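Local coordinates for FtsZ-like protein of unknown function (Nostoc punctiforme, PDB 3C8L), which is of unknown function but is an FtsZ-like member of a conserved hypothetical protein family and forms an assembly of four copies, at residues G19-I24 with Q67-E72; R28-A33 with A113-L118; P51-I56 with F79-L84; V58-P63 with L84-G89; V62-Q67 with E107-I112. All coordinates share one frame; numbering follows the deposited sequence.

Interaction 1: G19-I24 with Q67-E72; sequences GQEPTI and QVREEE
Arg69 reaches over Thr23 to Glu21 and, with Glu72, makes a three-residue salt-bridge network tying the start of helix 70-74 to that of helix 22-34; Arg69 and Glu21 occupy the two N-cap positions. The backbone N of Arg69 donates to Thr23 OG1 at 2.9 Å, nearly straight (160°). Beyond it the side chain wraps round the threonine: CB touches both Thr23 branches, CG lies 3.6 Å from OG1, and a bend at chi3 (-64°) swings the guanidinium back until Thr23 OG1 sits over the centre of one face. NE donates to Glu72 OE1 at 3.1 Å and NH2 to the same oxygen, a side-on grip that meets the carboxylate from above its plane. At the tip NH1 bonds to the syn lone pair of Glu21 OE1 (3.0 Å), with a weak second bond from NH2. With an alanine in place of Glu72, Arg69 NE would probably lose its mate, the guanidinium would be freer to turn, and Thr23 CG2 would lose the carboxylate carbon it rests on. Next to this, Pro22 CG packs on Gln67 CB (3.6 Å). A water accepts from Thr23 N at 2.9 Å and lies 2.7 Å from Glu21 OE1.

Interaction 2: R28-A33 with A113-L118; sequences RAVRNA and AAVTVL
Helix-on-sheet packing brings Ala29, Val30 and Ala33 of helix 22-34 down on Ala113 and Val115 of strand 107-120. The axes of segments 28-33 and 113-118 cross at -51° and come within 7.6 Å, a close approach that small side chains permit: the methyl of Ala113 faces the helix backbone itself, its CB 3.7 Å from Val30 N, while Ala29 CB and Val30 CG2 lie alongside. Two residues along the strand, Val115 takes over. With its CG1 anti to the backbone N (chi1 175°), the other branch, CG2, is left pointing between two helix side chains, 4.0 Å from Ala33 CB and 4.1 Å from Val30 CG1. The two valine side chains cross at about a right angle and meet through one methyl of each. The contact is wholly apolar and buried. Strand 107-120 runs here between strands 55-62 and 4-16, backbone-bonded to both. Val30 also spreads onto Val58 of strand 55-62 and onto Leu77, whereas Ala114, on the sheet face away from the helix, packs against Met91 of the third subunit.

Interaction 3: P51-I56 with F79-L84; sequences PNEMII and FGRKTL
Gly80 N donates to Asn52 OD1 at 2.9 Å in an almost straight bond (175°), the donor tilted from the amide carbonyl plane. Asn52 can offer this oxygen because its CG stands anti to the backbone N (chi1 -167°). Parallel strand pairing follows: Arg81 N bonds to Met54 O (2.9 Å), Ile56 N to Arg81 O, and Thr83 N to Ile56 O. A water lying in the guanidinium plane of Arg81 joins NE (2.8 Å) to Asn52 O, while Glu53 O sits over a face of the same group; the Glu53 carboxylate itself turns to the backbone N of Ser49. Further out, Pro51 CB makes a CH-pi contact over the Phe79 ring, 4.2 Å from its centroid and 11° off the normal. Ile56 CD1 comes within 4.1 Å of Phe79 CE1 and also leans on Phe79 O. A beta carbon on Gly80 would fall too close to that same CD1. This is the opening of the beta-alpha-beta unit in which helix 70-74 links strands 55-62 and 81-94. Strand 107-120 flanks strand 55-62 on its other edge, Trp43 of helix 42-46 packs on Pro51, and Leu101 of the second subunit meets Phe79.

Interaction 4: V58-P63 with L84-G89; sequences VQVAVP and LTVESG
The amide end of Gln59 meets the carboxylate of Glu87 on one face of a parallel strand pair. Gln59 has CG anti to the backbone N (chi1 180°) and runs extended beyond it; NE2 donates to Glu87 OE2 at 2.9 Å, in its own amide plane but from above the carboxylate plane. Glu87 CG lies between the backbone N and carbonyl carbon (chi1 70°), which brings it against Ala61 CB, and the chain then runs extended to the Gln59 amide. Thr85 OG1 gives to a water 2.7 Å away, which donates to Val60 O and Glu87 OE2. The strands, 55-62 and 81-94, are the two arms of a beta-alpha-beta unit closed by helix 70-74, and four sound ladder bonds, such as Val60 N to Thr85 O at 2.9 Å, hold them in register. The face carrying Val58, Val60, Leu84 and Val86, under the helices, is apolar: Leu84 CD1 rests on Val58 CG1 (3.6 Å) and Val60 CG2 (3.9 Å), and Val86 CG1 touches Val62 CG1 at 4.0 Å. Gln59 NE2 also bonds Ile92 O of the third subunit. At Gly89 a beta carbon would clash with Ala61 CB.

Interaction 5: V62-Q67 with E107-I112; sequences VPYPEQ and EMLIAI
Glu107 takes the phenol of Tyr64: OH donates to OE1 at 2.9 Å through the syn lone pair, on the side of OE2, which itself lies 3.1 Å from OH. Ring and carboxylate are nearly coplanar (17° apart), and OE1 lies at the ring edge, beside CE2. Two residues on, Leu109 closes against the same edge. Its CD2 lies in the ring plane, 3.9 Å from Tyr64 CE2, and turns towards Pro63 CG as well (4.2 Å), while its CD1 approaches Tyr64 CD2. The tyrosine backbone has a left-handed conformation (phi 56°, psi 54°) at the turn out of strand 55-62, and its side chain runs from there back along strand 107-120, towards Glu107. Were Tyr64 replaced by alanine, the Glu107 carboxylate would probably be left without its phenol and a gap would open beside the Leu109 methyls. Ile110 contributes its carbonyl, with O 3.4 Å from Pro63 CD, and Ala111 CB ends the walk on Val62 CG2 at 3.7 Å. Pro22 of helix 22-34 covers Val62 and Leu109, and Ala25 covers Ala111. Strand 107-120 pairs here with strand 4-16 through Leu109 and Ala111, and with the far part of strand 81-94 through Met108 and Ile110.

Four of the five contacts use the mixed sheet of strands 4-16, 55-62, 81-94 and 107-120. Interactions 3 and 4 are successive stretches of the parallel pair 55-62 and 81-94, about 18 Å apart between centres and sharing Leu84. Interaction 5 carries on from interaction 4 through Val62 and Pro63, about 8 Å away between centres, and shares Gln67 with interaction 1, where the starts of helices 22-34 and 70-74 meet. Interaction 2 lays helix 22-34 on strand 107-120; along the chain interactions 3, 4 and 5 are nested inside the loop it closes. Helices 22-34 and 70-74 lie on one side of the sheet, while its other face meets the third subunit.

Interaction 1: G19-I24 with Q67-E72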
# COMPACT_ATOMS: atom_id res chain seq x y z
N GLY A 19 -20.11 0.14 5.36
CA GLY A 19 -20.67 -0.97 6.12
C GLY A 19 -21.63 -1.80 5.28
O GLY A 19 -22.11 -1.36 4.23
N GLN A 20 -21.89 -3.00 5.77
CA GLN A 20 -22.80 -3.95 5.15
C GLN A 20 -22.31 -4.58 3.84
O GLN A 20 -23.07 -5.33 3.22
CB GLN A 20 -24.19 -3.32 4.91
CG GLN A 20 -24.83 -2.74 6.14
CD GLN A 20 -26.23 -2.23 5.89
OE1 GLN A 20 -26.63 -1.95 4.74
NE2 GLN A 20 -27.00 -2.09 6.97
N GLU A 21 -21.08 -4.31 3.38
CA GLU A 21 -20.61 -4.92 2.13
C GLU A 21 -19.23 -5.60 2.20
O GLU A 21 -18.26 -5.10 1.64
CB GLU A 21 -20.66 -3.94 0.95
CG GLU A 21 -22.09 -3.63 0.45
CD GLU A 21 -22.80 -4.77 -0.26
OE1 GLU A 21 -22.15 -5.76 -0.65
OE2 GLU A 21 -24.04 -4.67 -0.48
N PRO A 22 -19.15 -6.74 2.90
CA PRO A 22 -17.89 -7.46 2.92
C PRO A 22 -17.39 -7.83 1.52
O PRO A 22 -16.19 -7.96 1.32
CB PRO A 22 -18.19 -8.68 3.80
CG PRO A 22 -19.64 -8.72 3.95
CD PRO A 22 -20.20 -7.41 3.69
N THR A 23 -18.30 -8.02 0.55
CA THR A 23 -17.86 -8.30 -0.80
C THR A 23 -16.95 -7.17 -1.35
O THR A 23 -15.96 -7.45 -2.03
CB THR A 23 -19.06 -8.45 -1.77
OG1 THR A 23 -19.86 -9.56 -1.35
CG2 THR A 23 -18.57 -8.75 -3.19
N ILE A 24 -17.31 -5.92 -1.08
CA ILE A 24 -16.55 -4.74 -1.51
C ILE A 24 -15.16 -4.75 -0.87
O ILE A 24 -14.15 -4.52 -1.52
CB ILE A 24 -17.33 -3.44 -1.16
CG1 ILE A 24 -18.58 -3.34 -2.05
CG2 ILE A 24 -16.46 -2.21 -1.33
CD1 ILE A 24 -19.42 -2.12 -1.81
N GLN A 67 -21.29 -13.48 3.70
CA GLN A 67 -21.93 -12.48 2.85
C GLN A 67 -21.09 -12.13 1.62
O GLN A 67 -21.53 -11.31 0.81
CB GLN A 67 -22.22 -11.20 3.64
CG GLN A 67 -23.29 -11.36 4.72
CD GLN A 67 -23.54 -10.09 5.49
OE1 GLN A 67 -23.30 -8.97 5.00
NE2 GLN A 67 -23.97 -10.24 6.74
N VAL A 68 -19.91 -12.74 1.47
CA VAL A 68 -19.07 -12.43 0.32
C VAL A 68 -19.56 -13.16 -0.94
O VAL A 68 -19.76 -14.36 -0.93
CB VAL A 68 -17.61 -12.79 0.61
CG1 VAL A 68 -16.73 -12.63 -0.65
CG2 VAL A 68 -17.05 -11.89 1.71
N ARG A 69 -19.75 -12.39 -2.00
CA ARG A 69 -20.18 -12.90 -3.31
C ARG A 69 -18.93 -13.31 -4.09
O ARG A 69 -18.16 -12.46 -4.59
CB ARG A 69 -20.97 -11.83 -4.05
CG ARG A 69 -22.23 -11.40 -3.28
CD ARG A 69 -23.07 -10.40 -4.05
NE ARG A 69 -22.38 -9.14 -4.26
CZ ARG A 69 -22.39 -8.09 -3.44
NH1 ARG A 69 -23.06 -8.12 -2.30
NH2 ARG A 69 -21.71 -6.99 -3.75
N GLU A 70 -18.70 -14.61 -4.17
CA GLU A 70 -17.48 -15.16 -4.75
C GLU A 70 -17.16 -14.76 -6.15
O GLU A 70 -16.02 -14.43 -6.47
CB GLU A 70 -17.49 -16.69 -4.65
CG GLU A 70 -16.40 -17.40 -5.47
CD GLU A 70 -16.28 -18.89 -5.14
OE1 GLU A 70 -16.63 -19.29 -3.99
OE2 GLU A 70 -15.82 -19.64 -6.04
N GLU A 71 -18.15 -14.78 -7.01
CA GLU A 71 -17.95 -14.49 -8.42
C GLU A 71 -17.45 -13.07 -8.67
O GLU A 71 -16.63 -12.84 -9.55
CB GLU A 71 -19.22 -14.79 -9.22
CG GLU A 71 -19.68 -16.28 -9.18
CD GLU A 71 -20.30 -16.77 -7.87
OE1 GLU A 71 -20.65 -15.94 -6.98
OE2 GLU A 71 -20.48 -18.00 -7.73
N GLU A 72 -17.96 -12.13 -7.90
CA GLU A 72 -17.54 -10.74 -8.00
C GLU A 72 -16.09 -10.57 -7.55
O GLU A 72 -15.32 -9.86 -8.18
CB GLU A 72 -18.48 -9.87 -7.16
CG GLU A 72 -18.14 -8.41 -7.12
CD GLU A 72 -19.24 -7.55 -6.48
OE1 GLU A 72 -20.39 -8.01 -6.40
OE2 GLU A 72 -18.93 -6.39 -6.12
O HOH W 1 -23.45 -8.08 2.39
O HOH W 2 -21.23 -8.02 0.52

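Interaction 2: R28-A33 with A113-L118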
# COMPACT_ATOMS: atom_id res chain seq x y z
N ARG A 28 -11.75 -5.26 -3.09
CA ARG A 28 -10.70 -4.24 -2.99
C ARG A 28 -9.41 -4.85 -2.46
O ARG A 28 -8.32 -4.45 -2.87
CB ARG A 28 -11.13 -3.11 -2.11
CG ARG A 28 -12.17 -2.23 -2.78
CD ARG A 28 -12.76 -1.18 -1.87
NE ARG A 28 -13.68 -0.29 -2.60
CZ ARG A 28 -14.49 0.58 -2.05
NH1 ARG A 28 -14.55 0.72 -0.74
NH2 ARG A 28 -15.30 1.33 -2.83
N ALA A 29 -9.51 -5.82 -1.54
CA ALA A 29 -8.33 -6.49 -1.01
C ALA A 29 -7.57 -7.27 -2.10
O ALA A 29 -6.34 -7.21 -2.18
CB ALA A 29 -8.69 -7.40 0.15
N VAL A 30 -8.29 -8.01 -2.94
CA VAL A 30 -7.68 -8.74 -4.05
C VAL A 30 -7.03 -7.74 -5.03
O VAL A 30 -5.89 -7.94 -5.48
CB VAL A 30 -8.71 -9.63 -4.77
CG1 VAL A 30 -8.12 -10.29 -6.02
CG2 VAL A 30 -9.23 -10.71 -3.81
N ARG A 31 -7.74 -6.66 -5.35
CA ARG A 31 -7.19 -5.64 -6.26
C ARG A 31 -5.89 -5.08 -5.69
O ARG A 31 -4.89 -4.96 -6.39
CB ARG A 31 -8.17 -4.49 -6.48
CG ARG A 31 -7.53 -3.33 -7.32
CD ARG A 31 -8.52 -2.31 -7.73
NE ARG A 31 -9.04 -1.59 -6.59
CZ ARG A 31 -10.17 -0.88 -6.59
NH1 ARG A 31 -10.93 -0.84 -7.67
NH2 ARG A 31 -10.55 -0.26 -5.49
N ASN A 32 -5.91 -4.69 -4.41
CA ASN A 32 -4.73 -4.12 -3.67
C ASN A 32 -3.59 -5.10 -3.66
O ASN A 32 -2.43 -4.71 -3.72
CB ASN A 32 -5.07 -3.80 -2.15
CG ASN A 32 -3.89 -3.09 -1.28
OD1 ASN A 32 -3.31 -3.68 -0.31
ND2 ASN A 32 -3.60 -1.82 -1.59
N ALA A 33 -3.91 -6.39 -3.56
CA ALA A 33 -2.87 -7.40 -3.47
C ALA A 33 -2.01 -7.51 -4.73
O ALA A 33 -0.81 -7.77 -4.67
CB ALA A 33 -3.47 -8.77 -3.14
N ALA A 113 -6.59 -10.17 1.71
CA ALA A 113 -6.52 -11.16 0.64
C ALA A 113 -5.06 -11.59 0.45
O ALA A 113 -4.14 -10.77 0.48
CB ALA A 113 -7.08 -10.65 -0.72
N ALA A 114 -4.86 -12.90 0.29
CA ALA A 114 -3.61 -13.50 -0.12
C ALA A 114 -3.90 -14.16 -1.47
O ALA A 114 -4.76 -15.04 -1.55
CB ALA A 114 -3.06 -14.51 0.87
N VAL A 115 -3.21 -13.72 -2.52
CA VAL A 115 -3.34 -14.23 -3.86
C VAL A 115 -2.07 -15.03 -4.13
O VAL A 115 -0.97 -14.48 -4.18
CB VAL A 115 -3.50 -13.08 -4.89
CG1 VAL A 115 -3.53 -13.62 -6.32
CG2 VAL A 115 -4.75 -12.23 -4.58
N THR A 116 -2.23 -16.35 -4.31
CA THR A 116 -1.10 -17.23 -4.53
C THR A 116 -1.09 -17.75 -5.95
O THR A 116 -2.12 -18.26 -6.44
CB THR A 116 -1.14 -18.42 -3.56
OG1 THR A 116 -1.14 -17.93 -2.20
CG2 THR A 116 0.09 -19.30 -3.75
N VAL A 117 0.05 -17.64 -6.62
CA VAL A 117 0.23 -18.19 -7.95
C VAL A 117 0.96 -19.53 -7.74
O VAL A 117 1.99 -19.58 -7.04
CB VAL A 117 1.07 -17.30 -8.84
CG1 VAL A 117 1.39 -18.03 -10.15
CG2 VAL A 117 0.34 -15.98 -9.07
N LEU A 118 0.40 -20.60 -8.29
CA LEU A 118 0.96 -21.94 -8.19
C LEU A 118 1.13 -22.58 -9.55
O LEU A 118 0.55 -22.13 -10.53
CB LEU A 118 0.07 -22.87 -7.35
CG LEU A 118 -0.32 -22.31 -5.98
CD1 LEU A 118 -1.68 -21.63 -6.02
CD2 LEU A 118 -0.32 -23.38 -4.91

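Interaction 3: P51-I56 with F79-L84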
# COMPACT_ATOMS: atom_id res chain seq x y z
N PRO A 51 -0.35 -16.79 -19.62
CA PRO A 51 -0.64 -16.51 -18.22
C PRO A 51 -2.01 -17.00 -17.74
O PRO A 51 -2.17 -17.27 -16.57
CB PRO A 51 -0.52 -14.97 -18.14
CG PRO A 51 -0.51 -14.50 -19.47
CD PRO A 51 0.01 -15.56 -20.34
N ASN A 52 -2.96 -17.15 -18.67
CA ASN A 52 -4.31 -17.62 -18.32
C ASN A 52 -4.31 -19.08 -17.85
O ASN A 52 -5.33 -19.56 -17.33
CB ASN A 52 -5.25 -17.44 -19.49
CG ASN A 52 -6.72 -17.62 -19.10
OD1 ASN A 52 -7.20 -16.99 -18.15
ND2 ASN A 52 -7.43 -18.47 -19.83
N GLU A 53 -3.20 -19.78 -18.06
CA GLU A 53 -3.06 -21.15 -17.58
C GLU A 53 -2.59 -21.21 -16.13
O GLU A 53 -2.60 -22.29 -15.56
CB GLU A 53 -2.11 -21.93 -18.48
CG GLU A 53 -2.65 -22.09 -19.86
CD GLU A 53 -1.69 -22.77 -20.81
OE1 GLU A 53 -0.52 -23.02 -20.43
OE2 GLU A 53 -2.12 -23.04 -21.96
N MSE A 54 -2.16 -20.10 -15.54
CA MSE A 54 -1.68 -20.18 -14.18
C MSE A 54 -2.79 -20.46 -13.19
O MSE A 54 -3.92 -20.02 -13.37
CB MSE A 54 -0.93 -18.93 -13.73
CG MSE A 54 0.31 -18.66 -14.53
SE MSE A 54 1.46 -17.47 -13.61
CE MSE A 54 0.09 -16.07 -13.25
N ILE A 55 -2.43 -21.18 -12.14
CA ILE A 55 -3.34 -21.53 -11.08
C ILE A 55 -3.23 -20.38 -10.08
O ILE A 55 -2.11 -20.05 -9.63
CB ILE A 55 -2.91 -22.85 -10.38
CG1 ILE A 55 -3.03 -24.00 -11.38
CG2 ILE A 55 -3.78 -23.06 -9.18
CD1 ILE A 55 -2.38 -25.28 -10.90
N ILE A 56 -4.37 -19.77 -9.78
CA ILE A 56 -4.40 -18.67 -8.83
C ILE A 56 -5.40 -18.98 -7.72
O ILE A 56 -6.58 -19.14 -7.97
CB ILE A 56 -4.75 -17.33 -9.50
CG1 ILE A 56 -3.83 -17.08 -10.71
CG2 ILE A 56 -4.64 -16.20 -8.46
CD1 ILE A 56 -4.13 -15.78 -11.46
N PHE A 79 -6.99 -13.01 -15.16
CA PHE A 79 -6.83 -14.24 -15.89
C PHE A 79 -6.54 -15.33 -14.88
O PHE A 79 -6.43 -15.07 -13.67
CB PHE A 79 -5.65 -14.13 -16.86
CG PHE A 79 -4.40 -13.60 -16.22
CD1 PHE A 79 -3.66 -14.35 -15.32
CD2 PHE A 79 -3.95 -12.32 -16.54
CE1 PHE A 79 -2.52 -13.82 -14.72
CE2 PHE A 79 -2.81 -11.81 -15.98
CZ PHE A 79 -2.11 -12.54 -15.06
N GLY A 80 -6.45 -16.55 -15.40
CA GLY A 80 -6.06 -17.71 -14.62
C GLY A 80 -7.17 -18.69 -14.26
O GLY A 80 -8.35 -18.43 -14.49
N ARG A 81 -6.76 -19.80 -13.66
CA ARG A 81 -7.63 -20.88 -13.18
C ARG A 81 -7.76 -20.54 -11.71
O ARG A 81 -6.83 -20.81 -10.92
CB ARG A 81 -6.98 -22.21 -13.45
CG ARG A 81 -6.79 -22.48 -14.94
CD ARG A 81 -6.06 -23.77 -15.24
NE ARG A 81 -5.94 -23.95 -16.67
CZ ARG A 81 -5.37 -25.01 -17.25
NH1 ARG A 81 -4.91 -26.03 -16.54
NH2 ARG A 81 -5.33 -25.04 -18.56
N LYS A 82 -8.92 -19.98 -11.36
CA LYS A 82 -9.12 -19.31 -10.07
C LYS A 82 -9.97 -20.01 -9.05
O LYS A 82 -11.02 -20.55 -9.39
CB LYS A 82 -9.89 -17.99 -10.33
CG LYS A 82 -9.36 -17.11 -11.40
CD LYS A 82 -10.30 -15.92 -11.73
CE LYS A 82 -9.96 -15.20 -12.98
NZ LYS A 82 -11.02 -14.18 -13.28
N THR A 83 -9.55 -19.93 -7.78
CA THR A 83 -10.35 -20.45 -6.70
C THR A 83 -10.33 -19.44 -5.55
O THR A 83 -9.37 -18.64 -5.41
CB THR A 83 -9.88 -21.79 -6.17
OG1 THR A 83 -8.59 -21.65 -5.58
CG2 THR A 83 -9.85 -22.85 -7.24
N LEU A 84 -11.36 -19.49 -4.72
CA LEU A 84 -11.49 -18.62 -3.56
C LEU A 84 -11.90 -19.37 -2.30
O LEU A 84 -12.71 -20.30 -2.36
CB LEU A 84 -12.60 -17.54 -3.80
CG LEU A 84 -12.92 -16.56 -2.67
CD1 LEU A 84 -11.73 -15.64 -2.39
CD2 LEU A 84 -14.16 -15.72 -3.03
O HOH W 3 -6.48 -21.88 -18.40

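Interaction 4: V58-P63 with L84-G89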
# COMPACT_ATOMS: atom_id res chain seq x y z
N VAL A 58 -7.05 -17.70 -4.12
CA VAL A 58 -7.29 -16.51 -3.34
C VAL A 58 -7.82 -16.91 -1.97
O VAL A 58 -8.77 -17.70 -1.89
CB VAL A 58 -8.29 -15.56 -4.03
CG1 VAL A 58 -8.49 -14.28 -3.21
CG2 VAL A 58 -7.82 -15.22 -5.43
N GLN A 59 -7.19 -16.39 -0.91
CA GLN A 59 -7.61 -16.62 0.47
C GLN A 59 -8.01 -15.27 1.04
O GLN A 59 -7.16 -14.36 1.09
CB GLN A 59 -6.45 -17.21 1.29
CG GLN A 59 -6.80 -17.48 2.74
CD GLN A 59 -5.58 -17.75 3.63
OE1 GLN A 59 -4.45 -17.77 3.17
NE2 GLN A 59 -5.84 -17.97 4.91
N VAL A 60 -9.29 -15.12 1.41
CA VAL A 60 -9.79 -13.89 2.01
C VAL A 60 -10.26 -14.09 3.45
O VAL A 60 -10.89 -15.10 3.75
CB VAL A 60 -10.99 -13.32 1.19
CG1 VAL A 60 -11.77 -12.24 1.96
CG2 VAL A 60 -10.48 -12.75 -0.15
N ALA A 61 -9.92 -13.14 4.33
CA ALA A 61 -10.40 -13.12 5.70
C ALA A 61 -11.09 -11.77 5.86
O ALA A 61 -10.52 -10.72 5.54
CB ALA A 61 -9.31 -13.35 6.71
N VAL A 62 -12.32 -11.79 6.37
CA VAL A 62 -13.11 -10.57 6.49
C VAL A 62 -14.26 -10.83 7.47
O VAL A 62 -14.63 -11.98 7.69
CB VAL A 62 -13.73 -10.24 5.06
CG1 VAL A 62 -14.70 -11.37 4.60
CG2 VAL A 62 -14.44 -8.90 5.01
N PRO A 63 -14.80 -9.76 8.09
CA PRO A 63 -16.00 -9.98 8.90
C PRO A 63 -17.18 -10.38 7.98
O PRO A 63 -17.24 -9.97 6.82
CB PRO A 63 -16.23 -8.63 9.59
CG PRO A 63 -14.98 -7.86 9.39
CD PRO A 63 -14.29 -8.38 8.21
N LEU A 84 -11.36 -19.49 -4.72
CA LEU A 84 -11.49 -18.62 -3.56
C LEU A 84 -11.90 -19.37 -2.30
O LEU A 84 -12.71 -20.30 -2.36
CB LEU A 84 -12.60 -17.54 -3.80
CG LEU A 84 -12.92 -16.56 -2.67
CD1 LEU A 84 -11.73 -15.64 -2.39
CD2 LEU A 84 -14.16 -15.72 -3.03
N THR A 85 -11.29 -18.97 -1.18
CA THR A 85 -11.76 -19.39 0.13
C THR A 85 -12.04 -18.08 0.89
O THR A 85 -11.34 -17.06 0.68
CB THR A 85 -10.79 -20.27 0.92
OG1 THR A 85 -9.62 -19.54 1.26
CG2 THR A 85 -10.45 -21.53 0.13
N VAL A 86 -13.08 -18.08 1.72
CA VAL A 86 -13.42 -16.94 2.56
C VAL A 86 -13.56 -17.47 3.98
O VAL A 86 -14.21 -18.50 4.21
CB VAL A 86 -14.71 -16.22 2.12
CG1 VAL A 86 -14.84 -14.90 2.82
CG2 VAL A 86 -14.68 -15.96 0.61
N GLU A 87 -12.96 -16.77 4.93
CA GLU A 87 -12.99 -17.14 6.33
C GLU A 87 -13.15 -15.90 7.19
O GLU A 87 -12.94 -14.77 6.74
CB GLU A 87 -11.68 -17.87 6.71
CG GLU A 87 -10.44 -16.96 6.71
CD GLU A 87 -9.15 -17.74 6.76
OE1 GLU A 87 -8.69 -18.05 7.88
OE2 GLU A 87 -8.67 -18.14 5.70
N SER A 88 -13.56 -16.10 8.45
CA SER A 88 -13.73 -14.99 9.39
C SER A 88 -12.35 -14.47 9.82
O SER A 88 -11.48 -15.24 10.20
CB SER A 88 -14.54 -15.41 10.60
OG SER A 88 -14.78 -14.31 11.45
N GLY A 89 -12.20 -13.15 9.81
CA GLY A 89 -10.94 -12.49 10.13
C GLY A 89 -11.05 -11.05 9.71
O GLY A 89 -12.13 -10.46 9.67
O HOH W 4 -10.09 -17.89 3.40

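Interaction 5: V62-Q67 with E107-I112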
# COMPACT_ATOMS: atom_id res chain seq x y z
N VAL A 62 -12.32 -11.79 6.37
CA VAL A 62 -13.11 -10.57 6.49
C VAL A 62 -14.26 -10.83 7.47
O VAL A 62 -14.63 -11.98 7.69
CB VAL A 62 -13.73 -10.24 5.06
CG1 VAL A 62 -14.70 -11.37 4.60
CG2 VAL A 62 -14.44 -8.90 5.01
N PRO A 63 -14.80 -9.76 8.09
CA PRO A 63 -16.00 -9.98 8.90
C PRO A 63 -17.18 -10.38 7.98
O PRO A 63 -17.24 -9.97 6.82
CB PRO A 63 -16.23 -8.63 9.59
CG PRO A 63 -14.98 -7.86 9.39
CD PRO A 63 -14.29 -8.38 8.21
N TYR A 64 -18.08 -11.19 8.53
CA TYR A 64 -19.28 -11.67 7.81
C TYR A 64 -18.87 -12.36 6.51
O TYR A 64 -19.39 -12.04 5.43
CB TYR A 64 -20.23 -10.50 7.53
CG TYR A 64 -20.49 -9.63 8.73
CD1 TYR A 64 -21.27 -10.08 9.78
CD2 TYR A 64 -19.96 -8.36 8.81
CE1 TYR A 64 -21.50 -9.27 10.89
CE2 TYR A 64 -20.18 -7.54 9.90
CZ TYR A 64 -20.95 -8.00 10.94
OH TYR A 64 -21.21 -7.22 12.04
N PRO A 65 -17.97 -13.36 6.60
CA PRO A 65 -17.48 -14.01 5.38
C PRO A 65 -18.60 -14.66 4.56
O PRO A 65 -18.50 -14.77 3.34
CB PRO A 65 -16.49 -15.05 5.91
CG PRO A 65 -16.96 -15.31 7.27
CD PRO A 65 -17.40 -14.01 7.79
N GLU A 66 -19.64 -15.10 5.23
CA GLU A 66 -20.80 -15.72 4.58
C GLU A 66 -21.55 -14.79 3.62
O GLU A 66 -22.37 -15.26 2.84
CB GLU A 66 -21.79 -16.29 5.62
CG GLU A 66 -22.50 -15.27 6.53
CD GLU A 66 -21.69 -14.65 7.67
OE1 GLU A 66 -20.52 -15.03 7.87
OE2 GLU A 66 -22.25 -13.77 8.37
N GLN A 67 -21.29 -13.48 3.70
CA GLN A 67 -21.93 -12.48 2.85
C GLN A 67 -21.09 -12.13 1.62
O GLN A 67 -21.53 -11.31 0.81
CB GLN A 67 -22.22 -11.20 3.64
CG GLN A 67 -23.29 -11.36 4.72
CD GLN A 67 -23.54 -10.09 5.49
OE1 GLN A 67 -23.30 -8.97 5.00
NE2 GLN A 67 -23.97 -10.24 6.74
N GLU A 107 -20.38 0.36 11.09
CA GLU A 107 -19.19 -0.44 10.92
C GLU A 107 -18.42 -0.22 9.62
O GLU A 107 -19.00 0.11 8.58
CB GLU A 107 -19.59 -1.92 10.91
CG GLU A 107 -20.24 -2.43 12.20
CD GLU A 107 -20.63 -3.88 12.18
OE1 GLU A 107 -20.59 -4.51 11.13
OE2 GLU A 107 -21.00 -4.40 13.26
N MSE A 108 -17.10 -0.24 9.73
CA MSE A 108 -16.22 -0.23 8.55
C MSE A 108 -15.66 -1.64 8.58
O MSE A 108 -15.20 -2.10 9.64
CB MSE A 108 -15.07 0.77 8.55
CG MSE A 108 -15.45 2.20 8.44
SE MSE A 108 -13.93 3.28 7.90
CE MSE A 108 -13.10 3.33 9.57
N LEU A 109 -15.67 -2.31 7.44
CA LEU A 109 -15.19 -3.67 7.32
C LEU A 109 -13.88 -3.73 6.57
O LEU A 109 -13.76 -3.19 5.45
CB LEU A 109 -16.24 -4.54 6.59
CG LEU A 109 -17.68 -4.43 7.13
CD1 LEU A 109 -18.60 -5.37 6.31
CD2 LEU A 109 -17.76 -4.76 8.61
N ILE A 110 -12.91 -4.43 7.16
CA ILE A 110 -11.59 -4.57 6.58
C ILE A 110 -11.30 -6.03 6.26
O ILE A 110 -11.42 -6.91 7.12
CB ILE A 110 -10.50 -3.98 7.51
CG1 ILE A 110 -10.82 -2.53 7.89
CG2 ILE A 110 -9.16 -4.12 6.81
CD1 ILE A 110 -9.89 -1.94 8.90
N ALA A 111 -10.98 -6.30 4.99
CA ALA A 111 -10.62 -7.61 4.51
C ALA A 111 -9.14 -7.68 4.16
O ALA A 111 -8.54 -6.68 3.80
CB ALA A 111 -11.40 -7.94 3.18
N ILE A 112 -8.63 -8.90 4.28
CA ILE A 112 -7.29 -9.26 3.86
C ILE A 112 -7.42 -10.29 2.74
O ILE A 112 -8.27 -11.18 2.82
CB ILE A 112 -6.51 -9.89 5.01
CG1 ILE A 112 -6.27 -8.84 6.09
CG2 ILE A 112 -5.19 -10.51 4.53
CD1 ILE A 112 -5.78 -9.44 7.33